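Local coordinates for Afp2 (Serratia entomophila, PDB 6RBN), which probably polymerises into the contractile sheath that surrounds the inner tube of the anti-feeding prophage, a phage-tail-like injection particle, at residues C[112-116]-C[128-132]. Residues are numbered along the deposited sequence; the frame is centred on the assembly and turned at random.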
# COMPACT_ATOMS: atom_id res chain seq x y z
N THR C 112 -76.69 -4.86 -64.13
CA THR C 112 -75.65 -4.18 -63.37
C THR C 112 -76.16 -3.77 -62.00
O THR C 112 -75.41 -3.83 -61.02
CB THR C 112 -75.16 -2.96 -64.16
OG1 THR C 112 -74.67 -3.39 -65.43
CG2 THR C 112 -74.04 -2.23 -63.45
N TYR C 113 -77.45 -3.41 -61.90
CA TYR C 113 -78.02 -2.92 -60.64
C TYR C 113 -78.05 -4.01 -59.58
O TYR C 113 -77.71 -3.78 -58.42
CB TYR C 113 -79.44 -2.39 -60.86
CG TYR C 113 -79.61 -1.21 -61.79
CD1 TYR C 113 -78.53 -0.42 -62.18
CD2 TYR C 113 -80.87 -0.88 -62.29
CE1 TYR C 113 -78.71 0.64 -63.04
CE2 TYR C 113 -81.04 0.18 -63.14
CZ TYR C 113 -79.96 0.94 -63.51
OH TYR C 113 -80.12 2.01 -64.36
N THR C 114 -78.47 -5.22 -59.97
CA THR C 114 -78.53 -6.32 -59.02
C THR C 114 -77.16 -6.91 -58.71
O THR C 114 -77.03 -7.62 -57.71
CB THR C 114 -79.46 -7.43 -59.53
OG1 THR C 114 -79.59 -8.44 -58.53
CG2 THR C 114 -78.92 -8.05 -60.81
N ALA C 115 -76.15 -6.63 -59.53
CA ALA C 115 -74.78 -7.00 -59.22
C ALA C 115 -73.99 -5.87 -58.59
O ALA C 115 -72.92 -6.12 -58.03
CB ALA C 115 -74.07 -7.49 -60.48
N PHE C 116 -74.48 -4.64 -58.70
CA PHE C 116 -73.93 -3.54 -57.91
C PHE C 116 -74.19 -3.76 -56.43
O PHE C 116 -73.27 -3.64 -55.61
CB PHE C 116 -74.55 -2.22 -58.37
CG PHE C 116 -74.12 -1.04 -57.57
CD1 PHE C 116 -72.86 -0.50 -57.75
CD2 PHE C 116 -74.97 -0.46 -56.65
CE1 PHE C 116 -72.47 0.59 -57.02
CE2 PHE C 116 -74.58 0.62 -55.92
CZ PHE C 116 -73.33 1.15 -56.11
N GLY C 128 -70.67 3.46 -58.04
CA GLY C 128 -71.36 3.18 -59.28
C GLY C 128 -71.84 4.44 -59.99
O GLY C 128 -72.21 5.43 -59.37
N LEU C 129 -71.82 4.38 -61.32
CA LEU C 129 -72.25 5.48 -62.17
C LEU C 129 -73.33 4.94 -63.10
O LEU C 129 -73.03 4.25 -64.08
CB LEU C 129 -71.07 6.05 -62.95
CG LEU C 129 -69.94 6.65 -62.11
CD1 LEU C 129 -68.79 7.06 -62.99
CD2 LEU C 129 -70.44 7.82 -61.29
N PHE C 130 -74.59 5.23 -62.79
CA PHE C 130 -75.72 4.63 -63.48
C PHE C 130 -76.16 5.54 -64.62
O PHE C 130 -75.41 6.42 -65.05
CB PHE C 130 -76.82 4.32 -62.46
CG PHE C 130 -76.34 3.44 -61.34
CD1 PHE C 130 -75.97 2.14 -61.58
CD2 PHE C 130 -76.27 3.92 -60.05
CE1 PHE C 130 -75.53 1.33 -60.56
CE2 PHE C 130 -75.84 3.12 -59.02
CZ PHE C 130 -75.47 1.82 -59.28
N ASP C 131 -77.35 5.31 -65.18
CA ASP C 131 -77.83 6.08 -66.32
C ASP C 131 -79.26 6.54 -66.09
O ASP C 131 -80.03 5.88 -65.40
CB ASP C 131 -77.80 5.27 -67.61
CG ASP C 131 -76.42 5.06 -68.14
OD1 ASP C 131 -75.55 5.92 -67.91
OD2 ASP C 131 -76.20 4.04 -68.81
N GLY C 132 -79.60 7.67 -66.70
CA GLY C 132 -80.97 8.10 -66.76
C GLY C 132 -81.66 7.47 -67.95
O GLY C 132 -81.05 6.73 -68.73
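Phe130 and Asp131, which meet helix 112-122 from the end of strand 127-129, are tied on their polar side to the hydroxyl of Ser174: Ser174 OG lies among three acceptors, Leu129 O, Phe130 O and Asp131 OD1, all within hydrogen-bonding reach, and its one proton can serve only one of them at a time or be shared among them. Gly107 N takes the other carboxylate oxygen, Asp131 OD2, so both carboxylate oxygens have partners. The contact belongs to the beta-alpha-beta unit of strand 102-105, helix 112-122 and strand 127-129, within the subtilisin-like domain of the sheath family. Leu129 shares backbone hydrogen bonds with Ile103 and Ala105, direct evidence that the two strands are neighbours in the sheet.

Helix and strand end meet through three buried aromatic rings, with Phe130 in the middle. Its ring plane stands at 88° to that of Phe116, and the centroids lie 4.8 Å apart, which identifies a T-shaped pair. Phe130 supplies the edge: its CZ sits over the centre of one Phe116 face, 3.4 Å above the plane. With CG anti to the backbone N (chi1 177°), the Phe116 ring is carried toward the strand, and the turn about CB-CG sets its face to Phe130.

Tyr113, one helical turn earlier, forms the second pair with the roles exchanged. Here Tyr113 turns its edge to the face of Phe130, the planes being 85° apart. A centroid separation of 5.3 Å accompanies the lateral offset of this pair, and the closest carbons are Tyr113 CE1 and Phe130 CD1 at 3.4 Å. Phe130 is thus an edge to one partner and a face to the other. Phe116 also reaches the strand backbone at Gly128, which has no side chain: Phe116 CE1 lies 3.5 Å from Gly128 N.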